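Local coordinates for protein Pcdhgc3 (Mus musculus, PDB 4ZI8), which probably mediates calcium-dependent cell adhesion and may help establish and maintain specific neuronal connections, its first three extracellular cadherin repeats forming this chain, at residues 240-245 with 329-334; 23-28 with 38-43; 134-139 with 191-196; 117-122 with 212-217. All coordinates share one frame; numbering follows the deposited sequence.

Contact 1: residues 240-245 with 329-334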
loop_
_atom_site.group_PDB
_atom_site.type_symbol
_atom_site.label_atom_id
_atom_site.label_comp_id
_atom_site.label_asym_id
_atom_site.label_seq_id
_atom_site.Cartn_x
_atom_site.Cartn_y
_atom_site.Cartn_z
ATOM N N ARG B 240 26.149 -31.092 18.715
ATOM C CA ARG B 240 26.483 -32.424 19.226
ATOM C C ARG B 240 26.347 -32.435 20.728
ATOM O O ARG B 240 26.714 -31.467 21.395
ATOM C CB ARG B 240 27.906 -32.849 18.857
ATOM C CG ARG B 240 28.151 -33.043 17.371
ATOM C CD ARG B 240 29.614 -33.396 17.073
ATOM N NE ARG B 240 29.973 -33.154 15.670
ATOM C CZ ARG B 240 29.915 -34.071 14.703
ATOM N NH1 ARG B 240 29.515 -35.308 14.975
ATOM N NH2 ARG B 240 30.262 -33.752 13.458
ATOM N N ALA B 241 25.826 -33.529 21.260
ATOM C CA ALA B 241 25.734 -33.682 22.702
ATOM C C ALA B 241 25.975 -35.117 23.111
ATOM O O ALA B 241 25.585 -36.060 22.410
ATOM C CB ALA B 241 24.377 -33.211 23.214
ATOM N N ARG B 242 26.609 -35.279 24.269
ATOM C CA ARG B 242 26.736 -36.588 24.881
ATOM C C ARG B 242 26.001 -36.591 26.212
ATOM O O ARG B 242 26.263 -35.751 27.091
ATOM C CB ARG B 242 28.204 -36.959 25.084
ATOM C CG ARG B 242 29.013 -36.913 23.819
ATOM C CD ARG B 242 30.412 -37.381 24.077
ATOM N NE ARG B 242 30.457 -38.834 24.224
ATOM C CZ ARG B 242 31.201 -39.472 25.115
ATOM N NH1 ARG B 242 31.951 -38.787 25.969
ATOM N NH2 ARG B 242 31.192 -40.797 25.160
ATOM N N VAL B 243 25.089 -37.538 26.356
ATOM C CA VAL B 243 24.221 -37.603 27.506
ATOM C C VAL B 243 24.334 -39.001 28.121
ATOM O O VAL B 243 24.248 -40.004 27.389
ATOM C CB VAL B 243 22.753 -37.295 27.112
ATOM C CG1 VAL B 243 21.885 -37.221 28.341
ATOM C CG2 VAL B 243 22.667 -35.976 26.367
ATOM N N ARG B 244 24.547 -39.071 29.438
ATOM C CA ARG B 244 24.572 -40.354 30.153
ATOM C C ARG B 244 23.221 -41.031 30.033
ATOM O O ARG B 244 22.180 -40.353 30.103
ATOM C CB ARG B 244 24.900 -40.169 31.630
ATOM C CG ARG B 244 26.127 -39.343 31.912
ATOM C CD ARG B 244 26.314 -39.161 33.418
ATOM N NE ARG B 244 26.218 -40.444 34.108
ATOM C CZ ARG B 244 27.220 -41.308 34.216
ATOM N NH1 ARG B 244 28.398 -41.022 33.687
ATOM N NH2 ARG B 244 27.038 -42.457 34.854
ATOM N N GLU B 245 23.199 -42.357 29.882
ATOM C CA GLU B 245 21.906 -43.016 29.633
ATOM C C GLU B 245 20.973 -42.914 30.842
ATOM O O GLU B 245 19.755 -43.036 30.701
ATOM C CB GLU B 245 22.081 -44.498 29.210
ATOM C CG GLU B 245 22.574 -45.410 30.259
ATOM C CD GLU B 245 22.492 -46.882 29.850
ATOM O OE1 GLU B 245 23.399 -47.611 30.280
ATOM O OE2 GLU B 245 21.541 -47.319 29.135
ATOM N N LEU B 329 22.821 -33.984 17.226
ATOM C CA LEU B 329 23.239 -35.373 17.379
ATOM C C LEU B 329 23.410 -35.651 18.855
ATOM O O LEU B 329 24.307 -35.106 19.482
ATOM C CB LEU B 329 24.541 -35.634 16.642
ATOM C CG LEU B 329 24.447 -35.525 15.125
ATOM C CD1 LEU B 329 25.822 -35.677 14.465
ATOM C CD2 LEU B 329 23.507 -36.598 14.638
ATOM N N VAL B 330 22.534 -36.477 19.414
ATOM C CA VAL B 330 22.613 -36.835 20.835
ATOM C C VAL B 330 23.193 -38.241 20.971
ATOM O O VAL B 330 22.541 -39.234 20.625
ATOM C CB VAL B 330 21.245 -36.790 21.535
ATOM C CG1 VAL B 330 21.380 -37.193 23.007
ATOM C CG2 VAL B 330 20.641 -35.410 21.416
ATOM N N GLU B 331 24.435 -38.296 21.429
ATOM C CA GLU B 331 25.123 -39.556 21.691
ATOM C C GLU B 331 24.819 -40.013 23.110
ATOM O O GLU B 331 25.048 -39.282 24.066
ATOM C CB GLU B 331 26.630 -39.416 21.489
ATOM C CG GLU B 331 27.388 -40.705 21.805
ATOM C CD GLU B 331 28.901 -40.545 21.741
ATOM O OE1 GLU B 331 29.364 -39.477 21.274
ATOM O OE2 GLU B 331 29.618 -41.491 22.158
ATOM N N VAL B 332 24.267 -41.208 23.232
ATOM C CA VAL B 332 23.971 -41.793 24.531
ATOM C C VAL B 332 25.203 -42.498 25.090
ATOM O O VAL B 332 25.788 -43.352 24.415
ATOM C CB VAL B 332 22.823 -42.807 24.444
ATOM C CG1 VAL B 332 22.501 -43.338 25.821
ATOM C CG2 VAL B 332 21.594 -42.173 23.786
ATOM N N VAL B 333 25.577 -42.154 26.321
ATOM C CA VAL B 333 26.781 -42.662 26.942
ATOM C C VAL B 333 26.455 -43.776 27.946
ATOM O O VAL B 333 25.605 -43.624 28.826
ATOM C CB VAL B 333 27.545 -41.549 27.637
ATOM C CG1 VAL B 333 28.771 -42.115 28.304
ATOM C CG2 VAL B 333 27.928 -40.471 26.626
ATOM N N ASP B 334 27.120 -44.909 27.787
ATOM C CA ASP B 334 26.840 -46.066 28.611
ATOM C C ASP B 334 27.214 -45.727 30.040
ATOM O O ASP B 334 28.286 -45.157 30.289
ATOM C CB ASP B 334 27.613 -47.276 28.087
ATOM C CG ASP B 334 27.369 -48.559 28.897
ATOM O OD1 ASP B 334 26.421 -48.648 29.699
ATOM O OD2 ASP B 334 28.152 -49.507 28.717
ATOM O OXT ASP B 334 26.434 -45.980 30.962
#
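R240 to R244 run parallel to L329 to V333, the two short strand segments diverging by 30° and joined by backbone bonds made by A241, V243 and E245: A241 N donates to L329 O (2.8 Å), A241 O accepts from E331 N, V243 repeats the pattern with E331 O and V333 N, and E245 N closes the ladder on V333 O. On the face carrying the arginines, R242 bends at its third torsion (chi3 75°), bringing the guanidinium alongside E331. NE forms a salt bridge with E331 OE1 (3.2 Å), which lies at the guanidinium edge, while NH2 to OE2 adds a weak bond; carboxylate and guanidinium planes are turned 53° apart. V333 CG2 lies over one guanidinium face, toward its rim, 3.6 Å from R242 NH2. A glutamine in place of E331 would probably cost R242 its opposite charge and let the guanidinium turn more freely. R240 lies alongside L329, NH1 reaching CD1 at 3.7 Å. On the face of A241, V243, V330 and V332, V243 CG2 meets V330 CG1 (3.8 Å); just past the strand, E245 CB rests on V332 CG1 (3.6 Å). This is the parallel pairing of first and last strands in the Greek-key sandwich of the third cadherin repeat. At its end E245 OE1 stands 3.2 Å from D334 OD1, with E303 close by, while E245 OE2 accepts from F302 N. E245, E303 and D334 belong to calcium sites that hold no ion in this model, so the gathered carboxylates probably repel one another and are suited to a cation.

Contact 2: residues 23-28 with 38-43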
loop_
_atom_site.group_PDB
_atom_site.type_symbol
_atom_site.label_atom_id
_atom_site.label_comp_id
_atom_site.label_asym_id
_atom_site.label_seq_id
_atom_site.Cartn_x
_atom_site.Cartn_y
_atom_site.Cartn_z
ATOM N N ILE B 23 -10.508 57.135 -20.180
ATOM C CA ILE B 23 -9.842 57.316 -18.904
ATOM C C ILE B 23 -9.475 55.908 -18.404
ATOM O O ILE B 23 -10.183 55.298 -17.605
ATOM C CB ILE B 23 -10.719 58.063 -17.884
ATOM C CG1 ILE B 23 -11.361 59.312 -18.520
ATOM C CG2 ILE B 23 -9.885 58.460 -16.681
ATOM C CD1 ILE B 23 -10.330 60.258 -19.134
ATOM N N HIS B 24 -8.377 55.407 -18.939
ATOM C CA HIS B 24 -7.962 54.001 -18.780
ATOM C C HIS B 24 -6.506 53.995 -18.459
ATOM O O HIS B 24 -5.715 54.490 -19.260
ATOM C CB HIS B 24 -8.206 53.205 -20.058
ATOM C CG HIS B 24 -7.686 51.801 -20.006
ATOM N ND1 HIS B 24 -8.514 50.714 -19.811
ATOM C CD2 HIS B 24 -6.429 51.303 -20.102
ATOM C CE1 HIS B 24 -7.789 49.604 -19.803
ATOM N NE2 HIS B 24 -6.522 49.935 -19.985
ATOM N N TYR B 25 -6.145 53.483 -17.288
ATOM C CA TYR B 25 -4.751 53.460 -16.865
ATOM C C TYR B 25 -4.383 52.039 -16.445
ATOM O O TYR B 25 -5.256 51.249 -16.142
ATOM C CB TYR B 25 -4.515 54.415 -15.704
ATOM C CG TYR B 25 -4.964 55.837 -15.985
ATOM C CD1 TYR B 25 -4.246 56.653 -16.832
ATOM C CD2 TYR B 25 -6.102 56.344 -15.400
ATOM C CE1 TYR B 25 -4.657 57.972 -17.085
ATOM C CE2 TYR B 25 -6.521 57.656 -15.638
ATOM C CZ TYR B 25 -5.798 58.457 -16.479
ATOM O OH TYR B 25 -6.233 59.746 -16.710
ATOM N N GLU B 26 -3.089 51.747 -16.424
ATOM C CA GLU B 26 -2.587 50.412 -16.079
ATOM C C GLU B 26 -1.435 50.627 -15.149
ATOM O O GLU B 26 -0.505 51.358 -15.481
ATOM C CB GLU B 26 -2.136 49.642 -17.323
ATOM C CG GLU B 26 -3.191 49.630 -18.428
ATOM C CD GLU B 26 -2.949 48.582 -19.497
ATOM O OE1 GLU B 26 -1.780 48.169 -19.692
ATOM O OE2 GLU B 26 -3.946 48.176 -20.140
ATOM N N ILE B 27 -1.507 50.037 -13.962
ATOM C CA ILE B 27 -0.443 50.201 -12.984
ATOM C C ILE B 27 -0.133 48.855 -12.344
ATOM O O ILE B 27 -0.965 47.955 -12.374
ATOM C CB ILE B 27 -0.819 51.218 -11.873
ATOM C CG1 ILE B 27 -2.011 50.728 -11.066
ATOM C CG2 ILE B 27 -1.188 52.593 -12.483
ATOM C CD1 ILE B 27 -2.254 51.595 -9.779
ATOM N N LEU B 28 1.052 48.737 -11.759
ATOM C CA LEU B 28 1.376 47.581 -10.941
ATOM C C LEU B 28 0.568 47.562 -9.661
ATOM O O LEU B 28 0.332 48.626 -9.049
ATOM C CB LEU B 28 2.865 47.587 -10.591
ATOM C CG LEU B 28 3.892 47.462 -11.712
ATOM C CD1 LEU B 28 5.314 47.488 -11.129
ATOM C CD2 LEU B 28 3.638 46.199 -12.531
ATOM N N GLY B 38 -2.608 58.997 -13.196
ATOM C CA GLY B 38 -2.785 59.734 -14.433
ATOM C C GLY B 38 -3.418 61.056 -14.085
ATOM O O GLY B 38 -3.731 61.283 -12.922
ATOM N N ASN B 39 -3.574 61.939 -15.066
ATOM C CA ASN B 39 -4.299 63.173 -14.836
ATOM C C ASN B 39 -5.575 63.116 -15.638
ATOM O O ASN B 39 -5.539 63.128 -16.865
ATOM C CB ASN B 39 -3.463 64.395 -15.230
ATOM C CG ASN B 39 -4.081 65.667 -14.756
ATOM O OD1 ASN B 39 -5.156 66.038 -15.210
ATOM N ND2 ASN B 39 -3.432 66.331 -13.820
ATOM N N VAL B 40 -6.711 63.050 -14.958
ATOM C CA VAL B 40 -7.974 62.866 -15.649
ATOM C C VAL B 40 -8.461 64.170 -16.242
ATOM O O VAL B 40 -9.331 64.165 -17.086
ATOM C CB VAL B 40 -9.053 62.282 -14.720
ATOM C CG1 VAL B 40 -8.515 61.005 -14.063
ATOM C CG2 VAL B 40 -9.523 63.318 -13.669
ATOM N N VAL B 41 -7.890 65.285 -15.826
ATOM C CA VAL B 41 -8.298 66.545 -16.423
ATOM C C VAL B 41 -7.628 66.710 -17.780
ATOM O O VAL B 41 -8.280 67.089 -18.757
ATOM C CB VAL B 41 -7.971 67.749 -15.511
ATOM C CG1 VAL B 41 -7.954 69.073 -16.319
ATOM C CG2 VAL B 41 -8.987 67.841 -14.394
ATOM N N THR B 42 -6.330 66.441 -17.840
ATOM C CA THR B 42 -5.632 66.484 -19.104
ATOM C C THR B 42 -6.245 65.529 -20.131
ATOM O O THR B 42 -6.354 65.844 -21.319
ATOM C CB THR B 42 -4.172 66.133 -18.925
ATOM O OG1 THR B 42 -3.592 67.048 -17.993
ATOM C CG2 THR B 42 -3.450 66.242 -20.248
ATOM N N ASP B 43 -6.631 64.359 -19.667
ATOM C CA ASP B 43 -7.198 63.370 -20.547
ATOM C C ASP B 43 -8.633 63.572 -20.848
ATOM O O ASP B 43 -9.102 63.060 -21.801
ATOM C CB ASP B 43 -6.971 61.975 -19.987
ATOM C CG ASP B 43 -5.524 61.686 -19.755
ATOM O OD1 ASP B 43 -4.689 62.407 -20.287
ATOM O OD2 ASP B 43 -5.221 60.763 -19.010
#
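The ring of Y25 reaches across to residues 38-43 and is met on both face and edge. Over one face lies G38, whose CA sits 4.1 Å from the ring centroid and 27° off the normal, a CH-pi contact; with no side chain on G38, the ring can come this near the backbone. At the edge, Y25 OH donates to D43 OD2 (2.7 Å), meeting the oxygen on its anti side and 26° out of the carboxylate plane, with ring and carboxylate planes turned 37° apart. V40 CG1 also comes in near the plane of the ring, 3.7 Å from Y25 OH. Strands 24-28 and 36-39 belong to opposing sheets of the first cadherin repeat, so the tyrosine spans the sandwich, with M76 and V37 also against it. D43 belongs to the short helix 40-44, whose N-cap is N39: its OD1 accepts from T42 N at 2.9 Å and more weakly from V41 N. On the other side of strand 24-28, H24 NE2 donates almost straight to E26 OE2. I23 completes the apolar side with two separate branches. The I23 side chain crosses V40 at about a right angle, its CG2, anti to the backbone N, touching V40 CG1 at 3.9 Å, while I23 CD1 lies against D43 CB, also at 3.9 Å.

Contact 3: residues 134-139 with 191-196. With CA (calcium ion), chain R; CA (calcium ion), chain Q.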
loop_
_atom_site.group_PDB
_atom_site.type_symbol
_atom_site.label_atom_id
_atom_site.label_comp_id
_atom_site.label_asym_id
_atom_site.label_seq_id
_atom_site.Cartn_x
_atom_site.Cartn_y
_atom_site.Cartn_z
ATOM N N ILE B 134 5.376 3.414 3.946
ATOM C CA ILE B 134 5.534 2.647 2.726
ATOM C C ILE B 134 6.239 1.304 3.005
ATOM O O ILE B 134 7.357 1.282 3.511
ATOM C CB ILE B 134 6.332 3.431 1.677
ATOM C CG1 ILE B 134 5.717 4.818 1.423
ATOM C CG2 ILE B 134 6.420 2.635 0.370
ATOM C CD1 ILE B 134 6.568 5.675 0.563
ATOM N N SER B 135 5.588 0.189 2.684
ATOM C CA SER B 135 6.205 -1.140 2.859
ATOM C C SER B 135 7.428 -1.303 1.999
ATOM O O SER B 135 7.438 -0.867 0.850
ATOM C CB SER B 135 5.216 -2.254 2.530
ATOM O OG SER B 135 5.863 -3.534 2.524
ATOM N N GLU B 136 8.458 -1.967 2.524
ATOM C CA GLU B 136 9.656 -2.211 1.736
ATOM C C GLU B 136 9.349 -3.214 0.644
ATOM O O GLU B 136 10.168 -3.430 -0.244
ATOM C CB GLU B 136 10.818 -2.728 2.593
ATOM C CG GLU B 136 10.486 -3.989 3.382
ATOM C CD GLU B 136 11.691 -4.564 4.093
ATOM O OE1 GLU B 136 12.844 -4.302 3.678
ATOM O OE2 GLU B 136 11.478 -5.260 5.082
ATOM N N ALA B 137 8.173 -3.828 0.713
ATOM C CA ALA B 137 7.783 -4.836 -0.266
ATOM C C ALA B 137 7.089 -4.232 -1.487
ATOM O O ALA B 137 6.690 -4.969 -2.386
ATOM C CB ALA B 137 6.877 -5.865 0.389
ATOM N N LEU B 138 6.927 -2.913 -1.532
ATOM C CA LEU B 138 6.245 -2.285 -2.675
ATOM C C LEU B 138 7.162 -2.241 -3.887
ATOM O O LEU B 138 8.371 -2.067 -3.759
ATOM C CB LEU B 138 5.761 -0.878 -2.347
ATOM C CG LEU B 138 4.619 -0.779 -1.331
ATOM C CD1 LEU B 138 3.763 0.474 -1.571
ATOM C CD2 LEU B 138 3.769 -2.025 -1.300
ATOM N N ALA B 139 6.590 -2.412 -5.066
ATOM C CA ALA B 139 7.417 -2.514 -6.250
ATOM C C ALA B 139 7.803 -1.145 -6.763
ATOM O O ALA B 139 7.006 -0.210 -6.737
ATOM C CB ALA B 139 6.704 -3.308 -7.338
ATOM N N ALA B 191 13.758 -0.122 -4.760
ATOM C CA ALA B 191 13.069 -0.697 -3.603
ATOM C C ALA B 191 13.588 -0.150 -2.285
ATOM O O ALA B 191 14.797 0.070 -2.134
ATOM C CB ALA B 191 13.212 -2.193 -3.611
ATOM N N LEU B 192 12.672 0.094 -1.348
ATOM C CA LEU B 192 13.050 0.434 0.018
ATOM C C LEU B 192 13.540 -0.828 0.712
ATOM O O LEU B 192 13.239 -1.940 0.273
ATOM C CB LEU B 192 11.878 1.031 0.792
ATOM C CG LEU B 192 11.263 2.292 0.199
ATOM C CD1 LEU B 192 10.000 2.645 0.964
ATOM C CD2 LEU B 192 12.271 3.429 0.255
ATOM N N ASP B 193 14.268 -0.653 1.811
ATOM C CA ASP B 193 14.810 -1.775 2.554
ATOM C C ASP B 193 14.842 -1.410 4.021
ATOM O O ASP B 193 15.699 -0.656 4.442
ATOM C CB ASP B 193 16.203 -2.147 2.070
ATOM C CG ASP B 193 16.771 -3.362 2.805
ATOM O OD1 ASP B 193 16.037 -4.023 3.566
ATOM O OD2 ASP B 193 17.958 -3.676 2.619
ATOM N N TRP B 194 13.900 -1.957 4.803
ATOM C CA TRP B 194 13.768 -1.610 6.216
ATOM C C TRP B 194 15.023 -1.937 6.998
ATOM O O TRP B 194 15.391 -1.188 7.926
ATOM C CB TRP B 194 12.577 -2.334 6.868
ATOM C CG TRP B 194 12.364 -1.897 8.300
ATOM C CD1 TRP B 194 11.512 -0.915 8.748
ATOM C CD2 TRP B 194 13.028 -2.411 9.464
ATOM N NE1 TRP B 194 11.607 -0.798 10.118
ATOM C CE2 TRP B 194 12.534 -1.694 10.578
ATOM C CE3 TRP B 194 14.003 -3.397 9.669
ATOM C CZ2 TRP B 194 12.965 -1.942 11.874
ATOM C CZ3 TRP B 194 14.430 -3.651 10.962
ATOM C CH2 TRP B 194 13.916 -2.909 12.049
ATOM N N GLU B 195 15.660 -3.042 6.619
ATOM C CA GLU B 195 16.831 -3.516 7.332
ATOM C C GLU B 195 17.985 -2.545 7.193
ATOM O O GLU B 195 18.825 -2.472 8.074
ATOM C CB GLU B 195 17.253 -4.906 6.845
ATOM C CG GLU B 195 16.416 -6.055 7.412
ATOM C CD GLU B 195 15.032 -6.151 6.794
ATOM O OE1 GLU B 195 14.873 -5.717 5.641
ATOM O OE2 GLU B 195 14.095 -6.662 7.451
ATOM N N ARG B 196 18.023 -1.798 6.094
ATOM C CA ARG B 196 19.150 -0.927 5.819
ATOM C C ARG B 196 18.833 0.532 6.199
ATOM O O ARG B 196 19.603 1.184 6.888
ATOM C CB ARG B 196 19.548 -1.059 4.348
ATOM C CG ARG B 196 20.513 0.010 3.838
ATOM C CD ARG B 196 20.800 -0.166 2.339
ATOM N NE ARG B 196 21.681 0.880 1.812
ATOM C CZ ARG B 196 21.271 1.928 1.095
ATOM N NH1 ARG B 196 19.984 2.075 0.801
ATOM N NH2 ARG B 196 22.151 2.829 0.663
HETATM CA CA CA R . 14.611 -5.808 3.475
HETATM CA CA CA Q . 12.329 -6.972 6.510
HETATM O O HOH W 1 10.144 -0.749 -1.591
HETATM O O HOH W 2 15.180 -5.642 1.313
HETATM O O HOH W 3 16.327 -7.535 3.703
#
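E136 OE1 is gripped from two directions: it binds one calcium ion at 2.3 Å and accepts from W194 N at 2.8 Å, a bond that arrives 67° out of the carboxylate plane. Its twin, OE2, binds a second calcium ion (2.4 Å), so a single carboxylate spans both metals. E195 does the same from the other segment, OE1 on the first ion and OE2 on the second, and the two carboxylate planes lie only 20° apart. D193 OD1 joins the first ion at 2.3 Å and accepts from E195 N in an Asx turn. D229 completes the protein ligands of the first ion, D226, A227, D229 and D262 those of the second, making this the calcium-bridged junction between the second and third cadherin repeats. Away from the metals, the side chains of I134 and L192 cross at about a right angle, I134 CG2 pressing on L192 CD1 (3.6 Å), and a water accepts from L192 N while donating to L138 O (3.1 Å). I134 lies near the end of strand 130-135, its backbone hydrogen-bonded to strand 215-225, and the 191-196 loop joins strands 182-188 and 199-208, with L192 packed against V224 and F170.

Contact 4: residues 117-122 with 212-217. With CA (calcium ion), chain O; CA (calcium ion), chain N; CA (calcium ion), chain P.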
loop_
_atom_site.group_PDB
_atom_site.type_symbol
_atom_site.label_atom_id
_atom_site.label_comp_id
_atom_site.label_asym_id
_atom_site.label_seq_id
_atom_site.Cartn_x
_atom_site.Cartn_y
_atom_site.Cartn_z
ATOM N N ASP B 117 -0.221 42.195 -12.108
ATOM C CA ASP B 117 0.370 41.280 -11.117
ATOM C C ASP B 117 1.815 41.541 -10.866
ATOM O O ASP B 117 2.562 41.766 -11.800
ATOM C CB ASP B 117 0.222 39.825 -11.577
ATOM C CG ASP B 117 0.558 38.825 -10.479
ATOM O OD1 ASP B 117 0.152 39.036 -9.317
ATOM O OD2 ASP B 117 1.207 37.797 -10.773
ATOM N N ILE B 118 2.242 41.497 -9.604
ATOM C CA ILE B 118 3.664 41.379 -9.340
ATOM C C ILE B 118 3.869 40.087 -8.553
ATOM O O ILE B 118 2.928 39.538 -7.944
ATOM C CB ILE B 118 4.268 42.619 -8.569
ATOM C CG1 ILE B 118 3.780 42.648 -7.131
ATOM C CG2 ILE B 118 3.910 43.962 -9.299
ATOM C CD1 ILE B 118 4.286 43.856 -6.309
ATOM N N ASN B 119 5.085 39.582 -8.584
ATOM C CA ASN B 119 5.364 38.328 -7.891
ATOM C C ASN B 119 5.632 38.531 -6.411
ATOM O O ASN B 119 6.755 38.232 -5.924
ATOM C CB ASN B 119 6.545 37.584 -8.521
ATOM C CG ASN B 119 6.562 36.105 -8.096
ATOM O OD1 ASN B 119 5.520 35.558 -7.734
ATOM N ND2 ASN B 119 7.733 35.482 -8.082
ATOM N N ASP B 120 4.603 38.995 -5.686
ATOM C CA ASP B 120 4.711 39.259 -4.252
ATOM C C ASP B 120 4.281 38.077 -3.382
ATOM O O ASP B 120 4.224 38.211 -2.151
ATOM C CB ASP B 120 3.896 40.508 -3.859
ATOM C CG ASP B 120 2.462 40.513 -4.411
ATOM O OD1 ASP B 120 2.128 39.707 -5.301
ATOM O OD2 ASP B 120 1.660 41.401 -4.001
ATOM N N ASN B 121 4.033 36.910 -3.978
ATOM C CA ASN B 121 3.748 35.711 -3.158
ATOM C C ASN B 121 4.608 34.482 -3.478
ATOM O O ASN B 121 4.839 34.141 -4.674
ATOM C CB ASN B 121 2.272 35.328 -3.305
ATOM C CG ASN B 121 1.326 36.414 -2.818
ATOM O OD1 ASN B 121 0.918 36.419 -1.645
ATOM N ND2 ASN B 121 0.963 37.346 -3.714
ATOM N N ASN B 122 5.085 33.838 -2.414
ATOM C CA ASN B 122 5.624 32.468 -2.465
ATOM C C ASN B 122 4.522 31.482 -2.757
ATOM O O ASN B 122 3.382 31.717 -2.378
ATOM C CB ASN B 122 6.243 32.049 -1.134
ATOM C CG ASN B 122 7.375 32.924 -0.696
ATOM O OD1 ASN B 122 8.144 33.419 -1.502
ATOM N ND2 ASN B 122 7.512 33.084 0.621
ATOM N N PRO B 212 13.839 36.242 -9.242
ATOM C CA PRO B 212 14.079 34.815 -9.049
ATOM C C PRO B 212 12.807 34.059 -8.745
ATOM O O PRO B 212 11.771 34.661 -8.442
ATOM C CB PRO B 212 14.996 34.777 -7.837
ATOM C CG PRO B 212 14.535 35.957 -7.029
ATOM C CD PRO B 212 14.163 37.018 -8.031
ATOM N N ALA B 213 12.893 32.740 -8.828
ATOM C CA ALA B 213 11.770 31.901 -8.501
ATOM C C ALA B 213 11.555 31.980 -6.995
ATOM O O ALA B 213 12.521 31.884 -6.231
ATOM C CB ALA B 213 12.039 30.463 -8.932
ATOM N N ARG B 214 10.315 32.134 -6.560
ATOM C CA ARG B 214 10.016 32.069 -5.148
ATOM C C ARG B 214 9.615 30.648 -4.854
ATOM O O ARG B 214 9.156 29.947 -5.736
ATOM C CB ARG B 214 8.905 33.041 -4.766
ATOM C CG ARG B 214 9.274 34.482 -5.160
ATOM C CD ARG B 214 8.210 35.513 -4.769
ATOM N NE ARG B 214 8.138 35.563 -3.326
ATOM C CZ ARG B 214 7.891 36.653 -2.618
ATOM N NH1 ARG B 214 7.856 36.533 -1.302
ATOM N NH2 ARG B 214 7.667 37.834 -3.212
ATOM N N SER B 215 9.761 30.230 -3.617
ATOM C CA SER B 215 9.555 28.822 -3.318
ATOM C C SER B 215 8.951 28.576 -1.948
ATOM O O SER B 215 8.915 29.453 -1.092
ATOM C CB SER B 215 10.881 28.079 -3.448
ATOM O OG SER B 215 11.855 28.574 -2.531
ATOM N N ALA B 216 8.449 27.357 -1.757
ATOM C CA ALA B 216 8.033 26.853 -0.463
ATOM C C ALA B 216 8.588 25.429 -0.362
ATOM O O ALA B 216 8.828 24.788 -1.386
ATOM C CB ALA B 216 6.508 26.851 -0.324
ATOM N N THR B 217 8.745 24.942 0.862
ATOM C CA THR B 217 9.196 23.576 1.084
ATOM C C THR B 217 8.212 22.769 1.906
ATOM O O THR B 217 7.491 23.298 2.778
ATOM C CB THR B 217 10.545 23.551 1.783
ATOM O OG1 THR B 217 10.489 24.400 2.930
ATOM C CG2 THR B 217 11.620 24.056 0.854
HETATM CA CA CA O . 0.758 39.241 -7.114
HETATM CA CA CA N . 4.382 33.757 -6.887
HETATM CA CA CA P . -0.561 41.293 -3.914
HETATM O O HOH W 4 10.240 36.977 -8.027
HETATM O O HOH W 5 -0.160 39.923 -1.971
HETATM O O HOH W 6 11.047 32.630 -1.718
#
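R214 grips N122 side-on with two nitrogens, NE at 2.8 Å and NH1 at 3.1 Å from the one atom N122 OD1, both from the same side of the amide plane and neither on a lone pair. A third bond, NH2 to N119 O (2.9 Å), does lie in the carbonyl plane, on a lone pair. The arginine thus bonds to N119, inside the DxNDN linker motif (residues 117-121) between the first and second cadherin repeats, and to N122 just after it. The bend at its third torsion (chi3 66°) turns the guanidinium over this backbone, one face lying against N121 C and N122 N. A leucine here would probably leave N119 O and N122 OD1 without these donors and the linker less firmly held. The same loop carries calcium. N119 OD1 and N121 O bind one ion, each at 2.3 Å, together with D153, D208 and other ligands; D117 OD1, I118 O and D120 OD1 bind a second, and D120 OD2 a third. R214 is thus a second-shell residue and probably helps to hold the loop that presents the ligands. N119, the centre of an inverse gamma turn, slides past R214, its amide turned 76° from the guanidinium, and N119 ND2 lies 3.3 Å from R214 CD. ND2 also donates to a water that bridges to P212 O. Farther out, beside S215, packing is slight: N122 CB stands 3.7 Å from S215 O.

In the fold
Along the rod of three cadherin repeats the contacts come in the order 2, 4, 3, 1, with contacts 1 and 2 on opposite sides of its centre and 109 Å apart between centres. Contact 4 lies at the surface; the other three are partly buried. Contact 1 joins two strands by a backbone ladder; contact 2 sets a strand tyrosine across to the other sheet and the short helix after it. Contacts 3 and 4 lie at the two occupied calcium junctions and reach the same sheet through strands 130-135 and 215-225; carboxylates dominate in contact 3, an arginine and asparagines in contact 4. Contact 1 ends at calcium sites that hold no ion in this model. Contacts 2 and 4 touch through L28 CD2 and I118 CG2 (3.9 Å).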